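Local coordinates for protein ectonucleotide pyrophosphatase/phosphodiesterase family member 5 (Mus musculus, PDB 5VEO) that probably hydrolyses phosphodiester or pyrophosphate bonds of nucleotide substrates as a zinc-dependent ectoenzyme of the alkaline phosphatase superfamily, at residues 28-33 and 44-49; 155-160 and 209-214; 199-204 and 219-224. The protein carries 1 engineered substitution. All coordinates share one frame; numbering follows the deposited sequence.

Contact 1. Residues 28-33 and 44-49; sequences YLYKVP and GVHVNQ
This contact belongs to the alkaline phosphatase-like alpha/beta fold, near one edge of its central mixed sheet, where the loop between strand 16-21 and helix 35-42 meets strand 45-51. L29 and Y30 reach across to the imidazole of H46. Both come from a short 3-10 turn, in which K31 N bonds to Y28 O at 3.1 Å. The backbones stay well apart, with L29 CA and N48 CA 10.7 Å from each other, so long side chains make the contact.

The ring of H46 is carried out from the strand with CG anti to the backbone N (chi1 178°). Its far end then faces the loop. L29 meets this end with a single methyl: CD1 lies 3.5 Å from H46 NE2. The methyl approaches the imidazole obliquely. Y30 arrives differently. Its hydroxyl lies at the imidazole edge, in the ring plane, with OH 3.7 Å from H46 CE1. That is a van der Waals approach and not a hydrogen bond. L29 and Y30 also pack on each other, since L29 CB sits 4.1 Å above the plane of the Y30 ring, over its centre.

Helix 35-42 links the two segments and borders the contact, with F37 against L29 and M41 against H46. On the strand side, H46 pairs through its backbone with K351 of the neighbouring strand 349-355. N48 stands where the chain turns a corner, and its ND2 is held by E352. Its OD1 accepts a hydrogen bond from a water that joins the two segments; the water lies 2.9 Å from Y30 OH and 2.9 Å from N48 OD1.

Contact 2. Residues 155-160 and 209-214; sequences KIIEWF and KRAKLW
This is an apolar contact between the last turn of helix 149-160 and the turn that follows helix 190-210, on one side of the central sheet of the alkaline phosphatase-like fold. The turn after helix 190-210 is a Schellman motif. K212, with positive phi, is its C-prime residue. L213 N bonds back to L208 O, and K212 N bonds to K209 O at 3.0 Å.

The motif places A211 and L213 facing the other helix. I157 meets both with different branches. Its CG2, anti to the backbone N, touches A211 CB at 3.6 Å. Its CD1 lies 4.1 Å from L213 CD1, and these two side chains run antiparallel alongside each other. L208, the helix's own contribution, touches both I157 and L213.

F160 takes part mainly through its CB, and its side chain also packs on L17 of strand 16-21. No hydrogen bond crosses between the segments. L213 holds CG beside its own backbone N (chi1 -63°), and its CD1 comes to 3.7 Å from F160 CB.

Contact 3. Residues 199-204 and 219-224; sequences HKLGYL and LIVTSD. With ZN (zinc ion), chain E.
L201 and V221 touch by one methyl each, L201 CD1 lying 4.0 Å from V221 CG2. One helical turn on, L204 CD2 meets L219 CD1, also at 4.0 Å. In each pair the two side chains meet at a slant. All three leucines share one conformation: CG is anti to the backbone N, and the second torsion is near +60°. In L201 these angles are 179° and 57°. V221 has CG1 anti to its backbone N, which leaves CG2 beside that nitrogen and turned to L201.

The four side chains join helix 190-210 to strand 218-222, an inner strand of the mixed sheet in the alkaline phosphatase-like fold. L219 also packs on L17 and V19 of strand 16-21, and L204 reaches V19 as well.

Past the strand end the chain leads to the metal site. The D224 carboxylate binds zinc through OD2 at 2.0 Å, and D22 and H225 are further ligands of this metal. The other oxygen, D224 OD1, is not bonded to the zinc, which lies 3.0 Å away, and accepts a hydrogen bond from G23 N. The zinc bond and this hydrogen bond together hold the carboxylate's rotation. The bound AMP also touches D224.

Contacts 2 and 3 both use helix 190-210, contact 3 its middle and contact 2 the turn that ends it. They touch where W214 CZ3 meets L219 CD2 at 3.9 Å. Contact 3 is fully buried between helix and sheet, whereas contact 2 lies farther out and is only partly buried. Both are apolar, with no hydrogen bond across, and contact 2 includes a phenylalanine. Contact 1 reaches the same sheet as contact 3 through another strand, with centres about 12 Å apart and no touch. Its chemistry is more mixed: L29 and H46 are buried while Y30 is exposed, and a water bridges Y30 and N48. Of the three, contact 3 alone includes a zinc ligand.

Contact 1. Residues 28-33 and 44-49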
loop_
_atom_site.group_PDB
_atom_site.type_symbol
_atom_site.label_atom_id
_atom_site.label_comp_id
_atom_site.label_asym_id
_atom_site.label_seq_id
_atom_site.Cartn_x
_atom_site.Cartn_y
_atom_site.Cartn_z
ATOM N N TYR A 28 5.595 13.322 7.102
ATOM C CA TYR A 28 6.108 14.148 6.013
ATOM C C TYR A 28 5.407 15.499 5.942
ATOM O O TYR A 28 5.984 16.453 5.420
ATOM C CB TYR A 28 5.951 13.421 4.682
ATOM C CG TYR A 28 6.975 12.354 4.321
ATOM C CD1 TYR A 28 6.837 11.650 3.144
ATOM C CD2 TYR A 28 8.090 12.085 5.098
ATOM C CE1 TYR A 28 7.752 10.698 2.747
ATOM C CE2 TYR A 28 9.022 11.109 4.702
ATOM C CZ TYR A 28 8.841 10.429 3.521
ATOM O OH TYR A 28 9.750 9.487 3.112
ATOM N N LEU A 29 4.157 15.580 6.439
ATOM C CA LEU A 29 3.392 16.830 6.508
ATOM C C LEU A 29 4.175 17.950 7.151
ATOM O O LEU A 29 3.892 19.131 6.909
ATOM C CB LEU A 29 2.114 16.623 7.334
ATOM C CG LEU A 29 1.116 15.610 6.796
ATOM C CD1 LEU A 29 -0.053 15.492 7.769
ATOM C CD2 LEU A 29 0.641 16.034 5.418
ATOM N N TYR A 30 5.127 17.601 8.009
ATOM C CA TYR A 30 5.832 18.571 8.825
ATOM C C TYR A 30 7.256 18.842 8.361
ATOM O O TYR A 30 7.954 19.640 8.999
ATOM C CB TYR A 30 5.848 18.083 10.270
ATOM C CG TYR A 30 4.477 17.742 10.784
ATOM C CD1 TYR A 30 3.431 18.648 10.678
ATOM C CD2 TYR A 30 4.215 16.501 11.334
ATOM C CE1 TYR A 30 2.169 18.338 11.145
ATOM C CE2 TYR A 30 2.955 16.182 11.808
ATOM C CZ TYR A 30 1.938 17.107 11.715
ATOM O OH TYR A 30 0.680 16.795 12.189
ATOM N N LYS A 31 7.710 18.192 7.285
ATOM C CA LYS A 31 9.078 18.367 6.796
ATOM C C LYS A 31 9.261 19.687 6.057
ATOM O O LYS A 31 10.370 20.233 6.037
ATOM C CB LYS A 31 9.461 17.202 5.881
ATOM C CG LYS A 31 9.884 15.941 6.650
ATOM C CD LYS A 31 10.494 14.858 5.727
ATOM C CE LYS A 31 11.079 13.704 6.513
ATOM N NZ LYS A 31 12.401 14.093 7.077
ATOM N N VAL A 32 8.201 20.180 5.423
ATOM C CA VAL A 32 8.184 21.423 4.658
ATOM C C VAL A 32 6.786 21.999 4.798
ATOM O O VAL A 32 5.862 21.268 5.185
ATOM C CB VAL A 32 8.494 21.195 3.173
ATOM C CG1 VAL A 32 9.909 20.788 2.991
ATOM C CG2 VAL A 32 7.541 20.169 2.596
ATOM N N PRO A 33 6.572 23.266 4.457
ATOM C CA PRO A 33 5.200 23.774 4.372
ATOM C C PRO A 33 4.363 22.903 3.445
ATOM O O PRO A 33 4.770 22.564 2.330
ATOM C CB PRO A 33 5.386 25.197 3.830
ATOM C CG PRO A 33 6.770 25.592 4.329
ATOM C CD PRO A 33 7.565 24.314 4.177
ATOM N N GLY A 44 -11.500 19.369 7.299
ATOM C CA GLY A 44 -11.718 17.940 7.190
ATOM C C GLY A 44 -11.195 17.176 8.392
ATOM O O GLY A 44 -11.188 17.685 9.519
ATOM N N VAL A 45 -10.777 15.933 8.142
ATOM C CA VAL A 45 -10.350 15.025 9.194
ATOM C C VAL A 45 -8.917 14.587 8.924
ATOM O O VAL A 45 -8.441 14.575 7.788
ATOM C CB VAL A 45 -11.255 13.782 9.338
ATOM C CG1 VAL A 45 -12.698 14.169 9.679
ATOM C CG2 VAL A 45 -11.228 12.927 8.077
ATOM N N HIS A 46 -8.244 14.187 10.002
ATOM C CA HIS A 46 -6.838 13.795 9.967
ATOM C C HIS A 46 -6.642 12.733 11.037
ATOM O O HIS A 46 -7.126 12.906 12.152
ATOM C CB HIS A 46 -5.955 15.031 10.220
ATOM C CG HIS A 46 -4.476 14.776 10.271
ATOM N ND1 HIS A 46 -3.640 15.558 11.039
ATOM C CD2 HIS A 46 -3.681 13.865 9.654
ATOM C CE1 HIS A 46 -2.393 15.138 10.898
ATOM N NE2 HIS A 46 -2.387 14.121 10.056
ATOM N N VAL A 47 -5.996 11.620 10.691
ATOM C CA VAL A 47 -5.695 10.555 11.642
ATOM C C VAL A 47 -4.180 10.503 11.813
ATOM O O VAL A 47 -3.454 10.308 10.837
ATOM C CB VAL A 47 -6.245 9.198 11.179
ATOM C CG1 VAL A 47 -5.836 8.103 12.159
ATOM C CG2 VAL A 47 -7.787 9.251 11.054
ATOM N N ASN A 48 -3.698 10.649 13.058
ATOM C CA ASN A 48 -2.250 10.691 13.279
ATOM C C ASN A 48 -1.554 9.378 12.918
ATOM O O ASN A 48 -0.508 9.386 12.253
ATOM C CB ASN A 48 -1.941 11.024 14.740
ATOM C CG ASN A 48 -2.084 12.486 15.053
ATOM O OD1 ASN A 48 -2.019 13.347 14.173
ATOM N ND2 ASN A 48 -2.204 12.790 16.352
ATOM N N GLN A 49 -2.055 8.251 13.438
ATOM C CA GLN A 49 -1.347 6.968 13.387
ATOM C C GLN A 49 -2.247 5.901 12.778
ATOM O O GLN A 49 -3.128 5.353 13.445
ATOM C CB GLN A 49 -0.862 6.541 14.768
ATOM C CG GLN A 49 0.341 7.338 15.219
ATOM C CD GLN A 49 1.592 7.082 14.361
ATOM O OE1 GLN A 49 2.142 5.987 14.346
ATOM N NE2 GLN A 49 2.015 8.085 13.628
HETATM O O HOH W 1 0.280 13.988 12.574
#

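Contact 2. Residues 155-160 and 209-214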
loop_
_atom_site.group_PDB
_atom_site.type_symbol
_atom_site.label_atom_id
_atom_site.label_comp_id
_atom_site.label_asym_id
_atom_site.label_seq_id
_atom_site.Cartn_x
_atom_site.Cartn_y
_atom_site.Cartn_z
ATOM N N LYS A 155 -8.636 12.405 -16.096
ATOM C CA LYS A 155 -9.503 11.251 -16.309
ATOM C C LYS A 155 -10.469 11.064 -15.146
ATOM O O LYS A 155 -11.661 10.801 -15.346
ATOM C CB LYS A 155 -8.658 10.000 -16.517
ATOM C CG LYS A 155 -7.917 10.003 -17.832
ATOM C CD LYS A 155 -8.946 9.836 -18.975
ATOM C CE LYS A 155 -8.470 10.254 -20.343
ATOM N NZ LYS A 155 -9.695 10.345 -21.215
ATOM N N ILE A 156 -9.965 11.169 -13.911
ATOM C CA ILE A 156 -10.834 11.046 -12.748
ATOM C C ILE A 156 -11.986 12.049 -12.821
ATOM O O ILE A 156 -13.143 11.705 -12.553
ATOM C CB ILE A 156 -10.005 11.227 -11.458
ATOM C CG1 ILE A 156 -9.092 10.012 -11.259
ATOM C CG2 ILE A 156 -10.911 11.492 -10.255
ATOM C CD1 ILE A 156 -9.788 8.740 -10.807
ATOM N N ILE A 157 -11.675 13.313 -13.128
ATOM C CA ILE A 157 -12.697 14.359 -13.166
ATOM C C ILE A 157 -13.691 14.066 -14.276
ATOM O O ILE A 157 -14.909 14.219 -14.102
ATOM C CB ILE A 157 -12.050 15.747 -13.360
ATOM C CG1 ILE A 157 -11.100 16.134 -12.199
ATOM C CG2 ILE A 157 -13.141 16.829 -13.576
ATOM C CD1 ILE A 157 -11.751 16.475 -10.969
ATOM N N GLU A 158 -13.179 13.648 -15.433
ATOM C CA GLU A 158 -14.042 13.246 -16.551
ATOM C C GLU A 158 -14.997 12.135 -16.140
ATOM O O GLU A 158 -16.194 12.174 -16.454
ATOM C CB GLU A 158 -13.186 12.781 -17.718
ATOM C CG GLU A 158 -12.471 13.906 -18.398
ATOM C CD GLU A 158 -11.366 13.430 -19.320
ATOM O OE1 GLU A 158 -11.292 12.206 -19.612
ATOM O OE2 GLU A 158 -10.564 14.289 -19.747
ATOM N N TRP A 159 -14.495 11.136 -15.418
ATOM C CA TRP A 159 -15.338 10.014 -15.038
ATOM C C TRP A 159 -16.402 10.411 -14.016
ATOM O O TRP A 159 -17.533 9.906 -14.073
ATOM C CB TRP A 159 -14.467 8.869 -14.520
ATOM C CG TRP A 159 -13.544 8.318 -15.568
ATOM C CD1 TRP A 159 -13.705 8.350 -16.932
ATOM C CD2 TRP A 159 -12.303 7.662 -15.328
ATOM N NE1 TRP A 159 -12.643 7.729 -17.545
ATOM C CE2 TRP A 159 -11.756 7.321 -16.577
ATOM C CE3 TRP A 159 -11.597 7.339 -14.168
ATOM C CZ2 TRP A 159 -10.544 6.635 -16.695
ATOM C CZ3 TRP A 159 -10.396 6.683 -14.285
ATOM C CH2 TRP A 159 -9.878 6.334 -15.540
ATOM N N PHE A 160 -16.066 11.304 -13.066
ATOM C CA PHE A 160 -17.058 11.747 -12.093
ATOM C C PHE A 160 -18.170 12.580 -12.737
ATOM O O PHE A 160 -19.237 12.743 -12.127
ATOM C CB PHE A 160 -16.416 12.586 -10.989
ATOM C CG PHE A 160 -15.913 11.777 -9.819
ATOM C CD1 PHE A 160 -16.798 11.106 -8.993
ATOM C CD2 PHE A 160 -14.564 11.708 -9.538
ATOM C CE1 PHE A 160 -16.348 10.373 -7.911
ATOM C CE2 PHE A 160 -14.102 10.962 -8.448
ATOM C CZ PHE A 160 -14.990 10.292 -7.654
ATOM N N LYS A 209 -12.805 21.724 -7.573
ATOM C CA LYS A 209 -13.639 22.912 -7.423
ATOM C C LYS A 209 -14.146 23.392 -8.775
ATOM O O LYS A 209 -15.327 23.741 -8.917
ATOM C CB LYS A 209 -12.858 24.013 -6.717
ATOM C CG LYS A 209 -12.669 23.736 -5.233
ATOM C CD LYS A 209 -11.899 24.860 -4.575
ATOM C CE LYS A 209 -11.797 24.682 -3.069
ATOM N NZ LYS A 209 -10.926 25.734 -2.498
ATOM N N ARG A 210 -13.271 23.433 -9.778
ATOM C CA ARG A 210 -13.667 23.891 -11.110
ATOM C C ARG A 210 -14.781 23.025 -11.693
ATOM O O ARG A 210 -15.653 23.531 -12.414
ATOM C CB ARG A 210 -12.428 23.918 -12.022
ATOM C CG ARG A 210 -12.687 24.227 -13.497
ATOM C CD ARG A 210 -11.375 24.259 -14.298
ATOM N NE ARG A 210 -11.246 23.096 -15.183
ATOM C CZ ARG A 210 -10.300 22.946 -16.109
ATOM N NH1 ARG A 210 -9.376 23.884 -16.293
ATOM N NH2 ARG A 210 -10.280 21.856 -16.866
ATOM N N ALA A 211 -14.778 21.728 -11.388
ATOM C CA ALA A 211 -15.791 20.797 -11.868
ATOM C C ALA A 211 -17.023 20.716 -10.966
ATOM O O ALA A 211 -17.896 19.877 -11.209
ATOM C CB ALA A 211 -15.191 19.393 -12.026
ATOM N N LYS A 212 -17.123 21.568 -9.946
ATOM C CA LYS A 212 -18.272 21.576 -9.037
ATOM C C LYS A 212 -18.435 20.236 -8.334
ATOM O O LYS A 212 -19.541 19.772 -8.080
ATOM C CB LYS A 212 -19.555 21.966 -9.791
ATOM C CG LYS A 212 -19.404 23.286 -10.470
ATOM C CD LYS A 212 -20.707 23.747 -11.135
ATOM C CE LYS A 212 -20.415 24.626 -12.345
ATOM N NZ LYS A 212 -21.603 25.433 -12.804
ATOM N N LEU A 213 -17.303 19.607 -7.997
ATOM C CA LEU A 213 -17.285 18.357 -7.262
ATOM C C LEU A 213 -16.749 18.499 -5.845
ATOM O O LEU A 213 -16.958 17.593 -5.034
ATOM C CB LEU A 213 -16.400 17.320 -7.969
ATOM C CG LEU A 213 -16.833 16.864 -9.371
ATOM C CD1 LEU A 213 -15.700 16.088 -10.006
ATOM C CD2 LEU A 213 -18.037 15.995 -9.232
ATOM N N TRP A 214 -16.084 19.609 -5.531
ATOM C CA TRP A 214 -15.373 19.731 -4.258
ATOM C C TRP A 214 -16.295 19.502 -3.064
ATOM O O TRP A 214 -15.908 18.855 -2.088
ATOM C CB TRP A 214 -14.715 21.107 -4.179
ATOM C CG TRP A 214 -14.075 21.407 -2.868
ATOM C CD1 TRP A 214 -14.466 22.353 -1.962
ATOM C CD2 TRP A 214 -12.920 20.763 -2.309
ATOM N NE1 TRP A 214 -13.622 22.338 -0.868
ATOM C CE2 TRP A 214 -12.666 21.372 -1.061
ATOM C CE3 TRP A 214 -12.082 19.727 -2.741
ATOM C CZ2 TRP A 214 -11.603 20.974 -0.235
ATOM C CZ3 TRP A 214 -11.025 19.334 -1.921
ATOM C CH2 TRP A 214 -10.799 19.955 -0.683
#

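Contact 3. Residues 199-204 and 219-224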
loop_
_atom_site.group_PDB
_atom_site.type_symbol
_atom_site.label_atom_id
_atom_site.label_comp_id
_atom_site.label_asym_id
_atom_site.label_seq_id
_atom_site.Cartn_x
_atom_site.Cartn_y
_atom_site.Cartn_z
ATOM N N HIS A 199 1.827 20.467 -3.842
ATOM C CA HIS A 199 1.388 21.237 -5.000
ATOM C C HIS A 199 0.420 20.432 -5.866
ATOM O O HIS A 199 -0.599 20.961 -6.318
ATOM C CB HIS A 199 2.604 21.683 -5.809
ATOM C CG HIS A 199 2.295 22.713 -6.845
ATOM N ND1 HIS A 199 2.259 22.430 -8.195
ATOM C CD2 HIS A 199 1.997 24.029 -6.727
ATOM C CE1 HIS A 199 1.956 23.529 -8.864
ATOM N NE2 HIS A 199 1.794 24.513 -7.998
ATOM N N LYS A 200 0.712 19.147 -6.086
ATOM C CA LYS A 200 -0.179 18.294 -6.877
ATOM C C LYS A 200 -1.522 18.103 -6.188
ATOM O O LYS A 200 -2.569 18.111 -6.842
ATOM C CB LYS A 200 0.486 16.952 -7.138
ATOM C CG LYS A 200 1.558 17.066 -8.202
ATOM C CD LYS A 200 2.259 15.768 -8.421
ATOM C CE LYS A 200 3.012 15.787 -9.737
ATOM N NZ LYS A 200 3.982 16.901 -9.850
ATOM N N LEU A 201 -1.520 17.955 -4.864
ATOM C CA LEU A 201 -2.782 17.910 -4.148
ATOM C C LEU A 201 -3.564 19.201 -4.367
ATOM O O LEU A 201 -4.785 19.176 -4.576
ATOM C CB LEU A 201 -2.525 17.656 -2.661
ATOM C CG LEU A 201 -3.756 17.608 -1.755
ATOM C CD1 LEU A 201 -4.769 16.547 -2.218
ATOM C CD2 LEU A 201 -3.339 17.423 -0.304
ATOM N N GLY A 202 -2.868 20.338 -4.347
ATOM C CA GLY A 202 -3.518 21.610 -4.640
ATOM C C GLY A 202 -4.128 21.656 -6.029
ATOM O O GLY A 202 -5.228 22.184 -6.218
ATOM N N TYR A 203 -3.430 21.092 -7.013
ATOM C CA TYR A 203 -3.970 20.980 -8.363
ATOM C C TYR A 203 -5.264 20.166 -8.381
ATOM O O TYR A 203 -6.257 20.550 -9.016
ATOM C CB TYR A 203 -2.917 20.342 -9.268
ATOM C CG TYR A 203 -3.357 20.202 -10.696
ATOM C CD1 TYR A 203 -3.176 21.241 -11.598
ATOM C CD2 TYR A 203 -3.968 19.042 -11.147
ATOM C CE1 TYR A 203 -3.566 21.119 -12.913
ATOM C CE2 TYR A 203 -4.374 18.912 -12.478
ATOM C CZ TYR A 203 -4.176 19.959 -13.344
ATOM O OH TYR A 203 -4.569 19.851 -14.650
ATOM N N LEU A 204 -5.267 19.029 -7.691
ATOM C CA LEU A 204 -6.466 18.204 -7.608
ATOM C C LEU A 204 -7.617 18.973 -6.967
ATOM O O LEU A 204 -8.752 18.945 -7.454
ATOM C CB LEU A 204 -6.158 16.927 -6.818
ATOM C CG LEU A 204 -7.359 16.029 -6.510
ATOM C CD1 LEU A 204 -8.066 15.563 -7.794
ATOM C CD2 LEU A 204 -6.931 14.843 -5.661
ATOM N N LEU A 219 -13.274 13.232 -0.534
ATOM C CA LEU A 219 -11.887 13.035 -0.936
ATOM C C LEU A 219 -11.108 12.440 0.233
ATOM O O LEU A 219 -11.056 13.037 1.307
ATOM C CB LEU A 219 -11.265 14.362 -1.366
ATOM C CG LEU A 219 -9.768 14.392 -1.628
ATOM C CD1 LEU A 219 -9.416 13.460 -2.788
ATOM C CD2 LEU A 219 -9.315 15.795 -1.917
ATOM N N ILE A 220 -10.507 11.279 0.021
ATOM C CA ILE A 220 -9.724 10.599 1.045
ATOM C C ILE A 220 -8.312 10.528 0.496
ATOM O O ILE A 220 -8.101 9.981 -0.588
ATOM C CB ILE A 220 -10.286 9.204 1.361
ATOM C CG1 ILE A 220 -11.719 9.331 1.922
ATOM C CG2 ILE A 220 -9.340 8.437 2.301
ATOM C CD1 ILE A 220 -12.441 8.049 2.076
ATOM N N VAL A 221 -7.352 11.107 1.223
ATOM C CA VAL A 221 -5.964 11.159 0.789
ATOM C C VAL A 221 -5.157 10.298 1.752
ATOM O O VAL A 221 -5.103 10.585 2.956
ATOM C CB VAL A 221 -5.420 12.595 0.748
ATOM C CG1 VAL A 221 -3.951 12.603 0.314
ATOM C CG2 VAL A 221 -6.274 13.458 -0.179
ATOM N N THR A 222 -4.524 9.255 1.240
ATOM C CA THR A 222 -3.778 8.366 2.116
ATOM C C THR A 222 -2.593 7.793 1.346
ATOM O O THR A 222 -2.133 8.379 0.358
ATOM C CB THR A 222 -4.740 7.324 2.733
ATOM O OG1 THR A 222 -4.073 6.589 3.770
ATOM C CG2 THR A 222 -5.322 6.370 1.704
ATOM N N SER A 223 -2.053 6.694 1.847
ATOM C CA SER A 223 -0.879 6.069 1.259
ATOM C C SER A 223 -0.828 4.623 1.732
ATOM O O SER A 223 -1.649 4.174 2.545
ATOM C CB SER A 223 0.380 6.844 1.640
ATOM O OG SER A 223 1.519 6.388 0.952
ATOM N N ASP A 224 0.134 3.895 1.185
ATOM C CA ASP A 224 0.324 2.491 1.511
ATOM C C ASP A 224 1.262 2.258 2.693
ATOM O O ASP A 224 1.124 1.245 3.374
ATOM C CB ASP A 224 0.821 1.715 0.284
ATOM C CG ASP A 224 2.020 2.339 -0.429
ATOM O OD1 ASP A 224 2.416 3.514 -0.198
ATOM O OD2 ASP A 224 2.590 1.597 -1.286
HETATM ZN ZN ZN E . 4.471 2.052 -1.783
#